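PDB 3R4S: botulinum neurotoxin type C1 from Clostridium botulinum, which enters neurons through ganglioside binding by its heavy-chain receptor-binding region, the part crystallised here, and acts inside them as a zinc-dependent protease (bontoxilysin). Local coordinates for residues Ile86-Ser91 against Gly143-Phe148. Residues are numbered along the deposited sequence; the frame is centred on the assembly and turned at random.
Sequences INKWVS and GYNKWF
Trp89 is gripped through both ends of its backbone by 143-148. Trp89 N gives a hydrogen bond to Asn145 OD1 (2.9 Å), almost in line with the side-chain C=O although bent at the hydrogen (141°). Trp89 O in turn accepts Tyr144 N (3.2 Å), the donor standing above the carbonyl plane. Asn145 turns its amide back beside its own backbone N (chi1 -46°), which brings OD1 to Trp89, while ND2 is tied to Pro142 O. Asn145 CA meets Ile86 O in a CA-H...O contact of 3.2 Å. A bridging water accepts from Ile86 N and lies 2.8 Å from both Tyr144 O and Lys146 O, joining the strand end to the loop. Beyond these bonds the indole of Trp89 lies alongside the Tyr144 side chain, the ring planes nearly perpendicular, with Trp89 CZ3 3.9 Å from Tyr144 CD2. Trp89 CZ3 also touches Phe148 CZ at 3.6 Å, the two ring planes tilted modestly yet displaced so that they scarcely overlap. Tyr135 meets Trp89 edge-to-face, and Trp89 NE1 is held by Ser114 O. Two inverse gamma turns, centred on Trp89 and Tyr144, are thus bonded to each other, and their rings form an aromatic cluster with Phe148. They lie where antiparallel neighbours 77-87 and 148-155 end and begin in the lectin-like jelly roll, facing the C-terminal trefoil domain, to which Lys88 NZ is bonded through Asn280 O.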
loop_
_atom_site.group_PDB
_atom_site.type_symbol
_atom_site.label_atom_id
_atom_site.label_comp_id
_atom_site.label_asym_id
_atom_site.label_seq_id
_atom_site.Cartn_x
_atom_site.Cartn_y
_atom_site.Cartn_z
ATOM N N ILE A 86 2.560 4.189 -7.570
ATOM C CA ILE A 86 3.677 4.889 -8.207
ATOM C C ILE A 86 4.994 4.414 -7.609
ATOM O O ILE A 86 5.142 4.355 -6.384
ATOM C CB ILE A 86 3.603 6.427 -7.983
ATOM C CG1 ILE A 86 2.211 6.989 -8.325
ATOM C CG2 ILE A 86 4.679 7.154 -8.803
ATOM C CD1 ILE A 86 1.980 7.084 -9.783
ATOM N N ASN A 87 5.956 4.089 -8.462
ATOM C CA ASN A 87 7.298 3.743 -7.979
ATOM C C ASN A 87 8.355 4.318 -8.912
ATOM O O ASN A 87 8.280 4.126 -10.121
ATOM C CB ASN A 87 7.472 2.226 -7.888
ATOM C CG ASN A 87 8.756 1.825 -7.158
ATOM O OD1 ASN A 87 8.969 2.190 -6.004
ATOM N ND2 ASN A 87 9.605 1.062 -7.830
ATOM N N LYS A 88 9.330 5.043 -8.379
ATOM C CA LYS A 88 9.463 5.348 -6.966
ATOM C C LYS A 88 9.014 6.800 -6.749
ATOM O O LYS A 88 9.593 7.735 -7.305
ATOM C CB LYS A 88 10.932 5.158 -6.574
ATOM C CG LYS A 88 11.284 5.344 -5.102
ATOM C CD LYS A 88 12.806 5.162 -4.909
ATOM C CE LYS A 88 13.249 5.402 -3.457
ATOM N NZ LYS A 88 14.733 5.306 -3.264
ATOM N N TRP A 89 7.956 6.981 -5.966
ATOM C CA TRP A 89 7.374 8.299 -5.754
ATOM C C TRP A 89 8.158 9.074 -4.689
ATOM O O TRP A 89 7.721 9.213 -3.548
ATOM C CB TRP A 89 5.896 8.170 -5.363
ATOM C CG TRP A 89 5.145 9.477 -5.328
ATOM C CD1 TRP A 89 5.620 10.712 -5.672
ATOM C CD2 TRP A 89 3.780 9.670 -4.922
ATOM N NE1 TRP A 89 4.633 11.663 -5.501
ATOM C CE2 TRP A 89 3.499 11.047 -5.035
ATOM C CE3 TRP A 89 2.773 8.811 -4.465
ATOM C CZ2 TRP A 89 2.248 11.585 -4.711
ATOM C CZ3 TRP A 89 1.529 9.349 -4.139
ATOM C CH2 TRP A 89 1.278 10.718 -4.266
ATOM N N VAL A 90 9.325 9.573 -5.078
ATOM C CA VAL A 90 10.184 10.312 -4.160
ATOM C C VAL A 90 9.636 11.706 -3.913
ATOM O O VAL A 90 8.841 12.229 -4.696
ATOM C CB VAL A 90 11.630 10.384 -4.680
ATOM C CG1 VAL A 90 12.227 8.971 -4.738
ATOM C CG2 VAL A 90 11.669 11.030 -6.047
ATOM N N SER A 91 10.059 12.306 -2.810
ATOM C CA SER A 91 9.503 13.576 -2.370
ATOM C C SER A 91 9.862 14.749 -3.277
ATOM O O SER A 91 9.222 15.790 -3.216
ATOM C CB SER A 91 9.947 13.876 -0.929
ATOM O OG SER A 91 11.359 13.966 -0.839
ATOM N N GLY A 143 10.186 6.662 -0.502
ATOM C CA GLY A 143 9.150 6.979 -1.482
ATOM C C GLY A 143 7.803 6.379 -1.106
ATOM O O GLY A 143 7.756 5.342 -0.445
ATOM N N TYR A 144 6.705 7.015 -1.516
ATOM C CA TYR A 144 5.381 6.475 -1.210
ATOM C C TYR A 144 5.006 5.492 -2.314
ATOM O O TYR A 144 4.194 5.795 -3.183
ATOM C CB TYR A 144 4.341 7.598 -1.071
ATOM C CG TYR A 144 3.017 7.178 -0.440
ATOM C CD1 TYR A 144 2.851 7.167 0.941
ATOM C CD2 TYR A 144 1.930 6.814 -1.228
ATOM C CE1 TYR A 144 1.642 6.795 1.519
ATOM C CE2 TYR A 144 0.713 6.439 -0.659
ATOM C CZ TYR A 144 0.576 6.430 0.714
ATOM O OH TYR A 144 -0.632 6.046 1.275
ATOM N N ASN A 145 5.627 4.320 -2.284
ATOM C CA ASN A 145 5.542 3.385 -3.394
ATOM C C ASN A 145 4.444 2.339 -3.255
ATOM O O ASN A 145 4.552 1.239 -3.799
ATOM C CB ASN A 145 6.892 2.703 -3.564
ATOM C CG ASN A 145 8.038 3.690 -3.519
ATOM O OD1 ASN A 145 7.952 4.786 -4.083
ATOM N ND2 ASN A 145 9.116 3.313 -2.843
ATOM N N LYS A 146 3.381 2.684 -2.537
ATOM C CA LYS A 146 2.342 1.711 -2.237
ATOM C C LYS A 146 1.030 1.957 -2.977
ATOM O O LYS A 146 0.713 3.081 -3.366
ATOM C CB LYS A 146 2.093 1.665 -0.733
ATOM C CG LYS A 146 1.492 2.924 -0.165
ATOM C CD LYS A 146 1.623 2.930 1.373
ATOM C CE LYS A 146 3.079 3.098 1.815
ATOM N NZ LYS A 146 3.229 3.193 3.311
ATOM N N TRP A 147 0.279 0.885 -3.183
ATOM C CA TRP A 147 -1.058 1.005 -3.743
ATOM C C TRP A 147 -1.896 1.909 -2.850
ATOM O O TRP A 147 -1.854 1.785 -1.621
ATOM C CB TRP A 147 -1.725 -0.365 -3.812
ATOM C CG TRP A 147 -1.351 -1.180 -5.009
ATOM C CD1 TRP A 147 -0.536 -2.283 -5.040
ATOM C CD2 TRP A 147 -1.804 -0.974 -6.355
ATOM N NE1 TRP A 147 -0.447 -2.772 -6.331
ATOM C CE2 TRP A 147 -1.225 -1.992 -7.155
ATOM C CE3 TRP A 147 -2.643 -0.028 -6.963
ATOM C CZ2 TRP A 147 -1.462 -2.091 -8.534
ATOM C CZ3 TRP A 147 -2.882 -0.127 -8.343
ATOM C CH2 TRP A 147 -2.287 -1.148 -9.111
ATOM N N PHE A 148 -2.647 2.821 -3.460
ATOM C CA PHE A 148 -3.692 3.529 -2.737
ATOM C C PHE A 148 -4.923 3.733 -3.622
ATOM O O PHE A 148 -4.843 3.665 -4.845
ATOM C CB PHE A 148 -3.193 4.854 -2.130
ATOM C CG PHE A 148 -2.625 5.847 -3.135
ATOM C CD1 PHE A 148 -3.349 6.971 -3.509
ATOM C CD2 PHE A 148 -1.342 5.684 -3.653
ATOM C CE1 PHE A 148 -2.815 7.917 -4.409
ATOM C CE2 PHE A 148 -0.800 6.613 -4.549
ATOM C CZ PHE A 148 -1.539 7.741 -4.922
HETATM O O HOH W 1 2.258 4.787 -4.915
#